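Local coordinates for purine-binding protein BAB2_0673 (Brucella melitensis biovar Abortus, PDB 3S99), which binds adenine and probably other purines such as guanine, and may serve as the substrate-binding component of an ABC-type purine uptake system, at residues Arg131-Arg136 with Leu313-Gly318; Trp278-Gly283 with Ala306-Gly311. All coordinates share one frame; numbering follows the deposited sequence.

Contact 1 (Arg131-Arg136 with Leu313-Gly318); sequences RFYEGR and LNPFTG
Y133 lies against F316 and P315 where the first turn of helix 132-146 meets the loop 313-318. Its CB starts toward the loop. The first torsion sets CG between the backbone N and the carbonyl carbon (chi1 71°), and this brings one ring face over F316. Y133 CG is already 3.7 Å from F316 CE2. The next atom out, CD2 of Y133, makes the closest approach, 3.5 Å from F316 CE2. That carbon of F316 sits over the face, shifted toward the rim. CD2 of Y133 also meets P315, whose CG comes in at the ring edge, near its plane, at 4.1 Å. CE2 of Y133 lies 3.9 Å from F316 CD2. The two rings are inclined at 49°, with centroids 5.1 Å apart, so the pair is neither a parallel stack nor T-shaped.

At the tip the contact turns polar. NH1 of R131 donates to Y133 OH at 3.0 Å, with the oxygen 21° out of the guanidinium plane. A water also bonds to this hydroxyl. The same water donates to E134 OE2 and accepts from N314 ND2 at 2.6 Å, so it bridges the helix start to the loop. The other carboxylate oxygen of E134, OE1, takes the backbone N of M280. F316 is the centre of an inverse gamma turn, and T317 OG1 bonds back to N314 O.

The contact is buried and lies away from the adenine pocket. Helix 161-175 also packs here: Q165 on Y133, S169 on P315, L172 on F316. I308 of helix 295-310 packs on E134, while strand 125-130 leads into R131.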
ATOM      1  N   ARG A 131      -5.959  -3.852   3.024  1.00 14.46           N
ATOM      2  CA  ARG A 131      -6.861  -2.736   2.761  1.00 14.60           C
ATOM      3  C   ARG A 131      -6.155  -1.395   3.023  1.00 15.03           C
ATOM      4  O   ARG A 131      -6.525  -0.666   3.963  1.00 14.77           O
ATOM      5  CB  ARG A 131      -8.099  -2.829   3.649  1.00 14.67           C
ATOM      6  CG  ARG A 131      -8.908  -4.091   3.443  1.00 16.14           C
ATOM      7  CD  ARG A 131     -10.245  -4.043   4.186  1.00 18.34           C
ATOM      8  NE  ARG A 131     -10.941  -5.317   4.054  1.00 17.39           N
ATOM      9  CZ  ARG A 131     -11.765  -5.657   3.066  1.00 16.99           C
ATOM     10  NH1 ARG A 131     -12.076  -4.803   2.109  1.00 17.84           N
ATOM     11  NH2 ARG A 131     -12.302  -6.881   3.036  1.00 16.28           N
ATOM     12  N   PHE A 132      -5.149  -1.075   2.200  1.00 13.83           N
ATOM     13  CA  PHE A 132      -4.414   0.164   2.384  1.00 13.79           C
ATOM     14  C   PHE A 132      -5.323   1.408   2.409  1.00 13.47           C
ATOM     15  O   PHE A 132      -5.031   2.389   3.066  1.00 13.35           O
ATOM     16  CB  PHE A 132      -3.400   0.380   1.267  1.00 14.12           C
ATOM     17  CG  PHE A 132      -2.539  -0.820   0.953  1.00 14.08           C
ATOM     18  CD1 PHE A 132      -1.518  -1.201   1.798  1.00 13.80           C
ATOM     19  CD2 PHE A 132      -2.743  -1.548  -0.202  1.00 15.07           C
ATOM     20  CE1 PHE A 132      -0.727  -2.276   1.492  1.00 15.06           C
ATOM     21  CE2 PHE A 132      -1.925  -2.631  -0.519  1.00 15.38           C
ATOM     22  CZ  PHE A 132      -0.922  -2.990   0.348  1.00 14.64           C
ATOM     23  N   TYR A 133      -6.410   1.360   1.669  1.00 13.79           N
ATOM     24  CA  TYR A 133      -7.356   2.478   1.557  1.00 14.30           C
ATOM     25  C   TYR A 133      -7.982   2.854   2.913  1.00 14.49           C
ATOM     26  O   TYR A 133      -8.533   3.953   3.055  1.00 16.60           O
ATOM     27  CB  TYR A 133      -8.444   2.155   0.513  1.00 13.98           C
ATOM     28  CG  TYR A 133      -9.417   1.085   0.977  1.00 13.95           C
ATOM     29  CD1 TYR A 133      -9.307  -0.222   0.550  1.00 14.47           C
ATOM     30  CD2 TYR A 133     -10.430   1.390   1.883  1.00 16.69           C
ATOM     31  CE1 TYR A 133     -10.199  -1.206   1.006  1.00 16.64           C
ATOM     32  CE2 TYR A 133     -11.305   0.416   2.345  1.00 18.11           C
ATOM     33  CZ  TYR A 133     -11.182  -0.872   1.887  1.00 18.43           C
ATOM     34  OH  TYR A 133     -12.048  -1.803   2.380  1.00 22.66           O
ATOM     35  N   GLU A 134      -7.886   1.981   3.911  1.00 13.73           N
ATOM     36  CA  GLU A 134      -8.352   2.321   5.238  1.00 14.14           C
ATOM     37  C   GLU A 134      -7.472   3.407   5.841  1.00 14.12           C
ATOM     38  O   GLU A 134      -7.983   4.376   6.382  1.00 13.86           O
ATOM     39  CB  GLU A 134      -8.423   1.094   6.143  1.00 14.60           C
ATOM     40  CG  GLU A 134      -9.544   0.127   5.777  1.00 16.16           C
ATOM     41  CD  GLU A 134      -9.638  -1.095   6.712  1.00 15.80           C
ATOM     42  OE1 GLU A 134      -8.653  -1.394   7.388  1.00 19.90           O
ATOM     43  OE2 GLU A 134     -10.703  -1.761   6.763  1.00 20.81           O
ATOM     44  N   GLY A 135      -6.150   3.284   5.659  1.00 13.93           N
ATOM     45  CA  GLY A 135      -5.194   4.306   6.067  1.00 12.88           C
ATOM     46  C   GLY A 135      -5.358   5.576   5.272  1.00 13.20           C
ATOM     47  O   GLY A 135      -5.186   6.664   5.797  1.00 14.14           O
ATOM     48  N   ARG A 136      -5.687   5.455   3.997  1.00 12.34           N
ATOM     49  CA  ARG A 136      -5.879   6.628   3.172  1.00 12.00           C
ATOM     50  C   ARG A 136      -7.011   7.508   3.716  1.00 12.26           C
ATOM     51  O   ARG A 136      -6.959   8.735   3.605  1.00 12.65           O
ATOM     52  CB  ARG A 136      -6.234   6.217   1.755  1.00 11.82           C
ATOM     53  CG  ARG A 136      -5.111   5.497   1.023  1.00 13.34           C
ATOM     54  CD  ARG A 136      -4.057   6.462   0.587  1.00 13.58           C
ATOM     55  NE  ARG A 136      -3.010   5.761  -0.158  1.00 14.94           N
ATOM     56  CZ  ARG A 136      -1.862   6.287  -0.537  1.00 12.21           C
ATOM     57  NH1 ARG A 136      -1.539   7.528  -0.237  1.00 13.83           N
ATOM     58  NH2 ARG A 136      -1.015   5.533  -1.228  1.00 14.89           N
ATOM     59  N   LEU A 313     -16.591   1.952  10.819  1.00 24.34           N
ATOM     60  CA  LEU A 313     -16.422   2.832   9.675  1.00 23.46           C
ATOM     61  C   LEU A 313     -15.804   2.049   8.527  1.00 22.07           C
ATOM     62  O   LEU A 313     -14.753   1.433   8.691  1.00 20.22           O
ATOM     63  CB  LEU A 313     -15.508   4.017  10.003  1.00 23.57           C
ATOM     64  CG  LEU A 313     -15.225   5.025   8.874  1.00 24.04           C
ATOM     65  CD1 LEU A 313     -16.545   5.646   8.320  1.00 22.72           C
ATOM     66  CD2 LEU A 313     -14.333   6.107   9.459  1.00 22.16           C
ATOM     67  N   ASN A 314     -16.498   2.081   7.394  1.00 21.30           N
ATOM     68  CA  ASN A 314     -15.970   1.635   6.136  1.00 21.01           C
ATOM     69  C   ASN A 314     -15.998   2.820   5.189  1.00 20.63           C
ATOM     70  O   ASN A 314     -17.068   3.264   4.780  1.00 19.89           O
ATOM     71  CB  ASN A 314     -16.785   0.461   5.589  1.00 21.14           C
ATOM     72  CG  ASN A 314     -16.664  -0.776   6.469  1.00 22.73           C
ATOM     73  OD1 ASN A 314     -17.626  -1.188   7.127  1.00 23.29           O
ATOM     74  ND2 ASN A 314     -15.475  -1.364   6.499  1.00 17.06           N
ATOM     75  N   PRO A 315     -14.812   3.337   4.841  1.00 20.31           N
ATOM     76  CA  PRO A 315     -14.648   4.442   3.919  1.00 20.61           C
ATOM     77  C   PRO A 315     -15.600   4.392   2.740  1.00 20.99           C
ATOM     78  O   PRO A 315     -16.191   5.420   2.413  1.00 23.52           O
ATOM     79  CB  PRO A 315     -13.189   4.280   3.436  1.00 19.39           C
ATOM     80  CG  PRO A 315     -12.500   3.745   4.597  1.00 19.93           C
ATOM     81  CD  PRO A 315     -13.501   2.789   5.248  1.00 21.33           C
ATOM     82  N   PHE A 316     -15.770   3.229   2.111  1.00 20.33           N
ATOM     83  CA  PHE A 316     -16.676   3.120   0.971  1.00 20.54           C
ATOM     84  C   PHE A 316     -18.099   2.758   1.379  1.00 21.71           C
ATOM     85  O   PHE A 316     -18.575   1.665   1.111  1.00 22.19           O
ATOM     86  CB  PHE A 316     -16.126   2.144  -0.040  1.00 20.03           C
ATOM     87  CG  PHE A 316     -14.786   2.576  -0.613  1.00 19.09           C
ATOM     88  CD1 PHE A 316     -14.682   3.762  -1.353  1.00 18.50           C
ATOM     89  CD2 PHE A 316     -13.650   1.834  -0.399  1.00 16.96           C
ATOM     90  CE1 PHE A 316     -13.481   4.147  -1.861  1.00 18.56           C
ATOM     91  CE2 PHE A 316     -12.433   2.226  -0.926  1.00 16.90           C
ATOM     92  CZ  PHE A 316     -12.365   3.380  -1.662  1.00 18.15           C
ATOM     93  N   THR A 317     -18.754   3.716   2.027  1.00 22.84           N
ATOM     94  CA  THR A 317     -20.152   3.611   2.480  1.00 24.39           C
ATOM     95  C   THR A 317     -20.883   4.863   2.021  1.00 25.86           C
ATOM     96  O   THR A 317     -20.442   5.969   2.315  1.00 25.95           O
ATOM     97  CB  THR A 317     -20.239   3.530   4.015  1.00 24.32           C
ATOM     98  OG1 THR A 317     -19.461   2.413   4.464  1.00 23.92           O
ATOM     99  CG2 THR A 317     -21.724   3.372   4.502  1.00 25.00           C
ATOM    100  N   GLY A 318     -21.987   4.682   1.310  1.00 27.76           N
ATOM    101  CA  GLY A 318     -22.749   5.789   0.737  1.00 29.50           C
ATOM    102  C   GLY A 318     -23.332   6.779   1.744  1.00 29.71           C
ATOM    103  O   GLY A 318     -23.296   6.543   2.949  1.00 30.01           O
TER
HETATM  104  O   HOH W   1     -13.335  -0.778   5.199  1.00 22.72           O

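Contact 2 (Trp278-Gly283 with Ala306-Gly311); sequences WGMKEG and ARIKSG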
ATOM      1  N   TRP A 278      -7.022  -8.146   4.156  1.00 15.21           N
ATOM      2  CA  TRP A 278      -7.165  -7.729   5.538  1.00 15.63           C
ATOM      3  C   TRP A 278      -6.762  -6.266   5.707  1.00 16.05           C
ATOM      4  O   TRP A 278      -6.000  -5.725   4.904  1.00 14.97           O
ATOM      5  CB  TRP A 278      -6.295  -8.593   6.442  1.00 15.85           C
ATOM      6  CG  TRP A 278      -6.689 -10.026   6.559  1.00 18.19           C
ATOM      7  CD1 TRP A 278      -7.900 -10.600   6.226  1.00 17.81           C
ATOM      8  CD2 TRP A 278      -5.883 -11.080   7.087  1.00 19.16           C
ATOM      9  NE1 TRP A 278      -7.869 -11.949   6.483  1.00 19.46           N
ATOM     10  CE2 TRP A 278      -6.658 -12.270   7.038  1.00 20.69           C
ATOM     11  CE3 TRP A 278      -4.583 -11.139   7.604  1.00 20.25           C
ATOM     12  CZ2 TRP A 278      -6.157 -13.513   7.461  1.00 22.03           C
ATOM     13  CZ3 TRP A 278      -4.091 -12.376   8.053  1.00 23.01           C
ATOM     14  CH2 TRP A 278      -4.871 -13.544   7.958  1.00 22.23           C
ATOM     15  N   GLY A 279      -7.258  -5.647   6.787  1.00 16.91           N
ATOM     16  CA  GLY A 279      -7.034  -4.233   7.040  1.00 16.57           C
ATOM     17  C   GLY A 279      -6.611  -3.968   8.459  1.00 17.27           C
ATOM     18  O   GLY A 279      -5.820  -4.730   9.049  1.00 17.45           O
ATOM     19  N   MET A 280      -7.148  -2.891   9.028  1.00 17.24           N
ATOM     20  CA  MET A 280      -6.728  -2.451  10.345  1.00 17.71           C
ATOM     21  C   MET A 280      -7.196  -3.410  11.450  1.00 19.37           C
ATOM     22  O   MET A 280      -6.459  -3.653  12.406  1.00 19.13           O
ATOM     23  CB  MET A 280      -7.241  -1.038  10.614  1.00 17.51           C
ATOM     24  CG  MET A 280      -6.585   0.012   9.728  1.00 17.58           C
ATOM     25  SD  MET A 280      -7.202   1.688   9.963  1.00 19.49           S
ATOM     26  CE  MET A 280      -5.830   2.591   9.236  1.00 18.18           C
ATOM     27  N   LYS A 281      -8.422  -3.936  11.318  1.00 20.33           N
ATOM     28  CA  LYS A 281      -8.996  -4.802  12.342  1.00 22.16           C
ATOM     29  C   LYS A 281      -8.126  -6.017  12.550  1.00 22.76           C
ATOM     30  O   LYS A 281      -7.894  -6.439  13.690  1.00 22.74           O
ATOM     31  CB  LYS A 281     -10.422  -5.238  11.965  1.00 22.95           C
ATOM     32  CG  LYS A 281     -11.120  -6.156  13.028  1.00 25.69           C
ATOM     33  CD  LYS A 281     -12.597  -6.377  12.601  1.00 29.87           C
ATOM     34  CE  LYS A 281     -13.425  -7.241  13.579  1.00 32.77           C
ATOM     35  NZ  LYS A 281     -13.106  -8.696  13.487  1.00 32.39           N
ATOM     36  N   GLU A 282      -7.655  -6.575  11.428  1.00 22.58           N
ATOM     37  CA  GLU A 282      -6.892  -7.799  11.420  1.00 22.73           C
ATOM     38  C   GLU A 282      -5.414  -7.528  11.685  1.00 23.33           C
ATOM     39  O   GLU A 282      -4.653  -8.464  11.889  1.00 22.74           O
ATOM     40  CB  GLU A 282      -7.026  -8.511  10.073  1.00 22.23           C
ATOM     41  CG  GLU A 282      -8.456  -8.939   9.719  1.00 22.00           C
ATOM     42  CD  GLU A 282      -9.214  -7.899   8.932  1.00 22.46           C
ATOM     43  OE1 GLU A 282      -8.722  -6.744   8.843  1.00 19.27           O
ATOM     44  OE2 GLU A 282     -10.307  -8.236   8.405  1.00 22.01           O
ATOM     45  N   GLY A 283      -5.007  -6.262  11.612  1.00 22.73           N
ATOM     46  CA  GLY A 283      -3.651  -5.859  11.950  1.00 22.74           C
ATOM     47  C   GLY A 283      -2.618  -5.783  10.836  1.00 22.08           C
ATOM     48  O   GLY A 283      -1.433  -5.654  11.118  1.00 22.74           O
ATOM     49  N   ALA A 306      -9.702   4.155  14.997  1.00 23.31           N
ATOM     50  CA  ALA A 306     -10.355   3.272  15.951  1.00 24.88           C
ATOM     51  C   ALA A 306     -11.689   2.796  15.417  1.00 24.99           C
ATOM     52  O   ALA A 306     -12.055   1.647  15.631  1.00 25.91           O
ATOM     53  CB  ALA A 306     -10.555   3.954  17.311  1.00 25.97           C
ATOM     54  N   ARG A 307     -12.411   3.672  14.725  1.00 24.20           N
ATOM     55  CA  ARG A 307     -13.714   3.304  14.188  1.00 24.37           C
ATOM     56  C   ARG A 307     -13.607   2.333  13.016  1.00 23.29           C
ATOM     57  O   ARG A 307     -14.499   1.483  12.839  1.00 23.31           O
ATOM     58  CB  ARG A 307     -14.508   4.534  13.766  1.00 24.35           C
ATOM     59  CG  ARG A 307     -15.196   5.251  14.894  1.00 26.73           C
ATOM     60  CD  ARG A 307     -15.683   6.637  14.451  1.00 31.76           C
ATOM     61  NE  ARG A 307     -16.566   6.566  13.282  1.00 35.49           N
ATOM     62  CZ  ARG A 307     -16.659   7.496  12.324  1.00 38.01           C
ATOM     63  NH1 ARG A 307     -15.926   8.614  12.358  1.00 38.93           N
ATOM     64  NH2 ARG A 307     -17.504   7.308  11.315  1.00 39.58           N
ATOM     65  N   ILE A 308     -12.557   2.487  12.206  1.00 21.94           N
ATOM     66  CA  ILE A 308     -12.273   1.554  11.110  1.00 21.33           C
ATOM     67  C   ILE A 308     -11.835   0.194  11.703  1.00 22.44           C
ATOM     68  O   ILE A 308     -12.303  -0.867  11.278  1.00 22.66           O
ATOM     69  CB  ILE A 308     -11.203   2.086  10.161  1.00 20.24           C
ATOM     70  CG1 ILE A 308     -11.707   3.368   9.472  1.00 19.82           C
ATOM     71  CG2 ILE A 308     -10.799   1.024   9.131  1.00 18.22           C
ATOM     72  CD1 ILE A 308     -10.670   4.148   8.865  1.00 18.94           C
ATOM     73  N   LYS A 309     -10.953   0.255  12.694  1.00 22.90           N
ATOM     74  CA  LYS A 309     -10.406  -0.935  13.304  1.00 24.02           C
ATOM     75  C   LYS A 309     -11.477  -1.782  13.997  1.00 24.84           C
ATOM     76  O   LYS A 309     -11.379  -3.002  14.009  1.00 24.83           O
ATOM     77  CB  LYS A 309      -9.243  -0.557  14.228  1.00 24.04           C
ATOM     78  CG  LYS A 309      -8.469  -1.722  14.796  1.00 26.83           C
ATOM     79  CD  LYS A 309      -7.288  -1.263  15.701  1.00 29.34           C
ATOM     80  CE  LYS A 309      -6.540  -2.442  16.325  1.00 32.04           C
ATOM     81  NZ  LYS A 309      -5.859  -2.116  17.636  1.00 34.11           N
ATOM     82  N   SER A 310     -12.512  -1.149  14.552  1.00 26.07           N
ATOM     83  CA  SER A 310     -13.612  -1.870  15.188  1.00 27.45           C
ATOM     84  C   SER A 310     -14.617  -2.463  14.187  1.00 27.69           C
ATOM     85  O   SER A 310     -15.403  -3.311  14.571  1.00 28.41           O
ATOM     86  CB  SER A 310     -14.400  -0.925  16.102  1.00 28.16           C
ATOM     87  OG  SER A 310     -15.028   0.067  15.304  1.00 27.85           O
ATOM     88  N   GLY A 311     -14.657  -1.952  12.959  1.00 26.82           N
ATOM     89  CA  GLY A 311     -15.693  -2.339  11.977  1.00 27.11           C
ATOM     90  C   GLY A 311     -16.861  -1.364  11.812  1.00 27.72           C
ATOM     91  O   GLY A 311     -17.767  -1.582  10.978  1.00 27.13           O
TER
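M280 lays its side chain across I308, with the sulfur as the touching atom. The contact joins the 278-283 turn to the C-terminal end of helix 295-310, which closes in a Schellman motif at G311. M280 SD lies 3.8 Å from I308 CG2, and I308 CB is only slightly farther away. The M280 chain runs extended beyond CG (chi2 178°), which carries SD out to the isoleucine. The two side chains cross at a slant. Nearer the backbone, M280 CB and K309 CB are 4.2 Å apart. Both M280 and I308 are buried, and I308 also packs on V138 of helix 132-146.

The outer side is formed by two lysines, both exposed. K309 CG sits 3.7 Å from the carbonyl O of M280. CG, CD and CE of K309 run past this oxygen before NZ leads away. K281 uses its aliphatic part on the carbonyl O of K309 before its own end leads off. These are packing contacts between methylenes and carbonyl oxygens.

Each segment is also braced from within. G279 N donates to E282 OE1 at 2.8 Å and meets it from above the carboxylate plane. At the helix end, G311 has positive phi, and its N bonds to I308 O and weakly to R307 O. At these backbone angles a side chain would press on the carbonyl O of S310, which glycine avoids. S310 OG bonds to R307 O from above the carbonyl plane. The backbones come nearest at K281 and K309, whose CA atoms are 4.2 Å apart. Here K281 CB stands 3.2 Å from K309 O.

In the fold
The chain has two lobes, each built on a sheet, consistent with the type I periplasmic binding protein fold of the BMP family. From the N terminus it reaches 131-136 just after strand 125-130 of the parallel sheet. It then builds most of the mixed sheet and returns through strand 275-278, the neighbour of 125-130. Contact 2 follows: 278-283 meets 306-311, closing a short loop around most of helix 295-310. Then 313-318 returns to 131-136, forming contact 1 and closing a much longer loop, with contact 2 inside it. The contacts tie both strand exits to helix 295-310 and the loop after it. Their centres are about 10 Å apart. R131 N probably bonds W278 O between them.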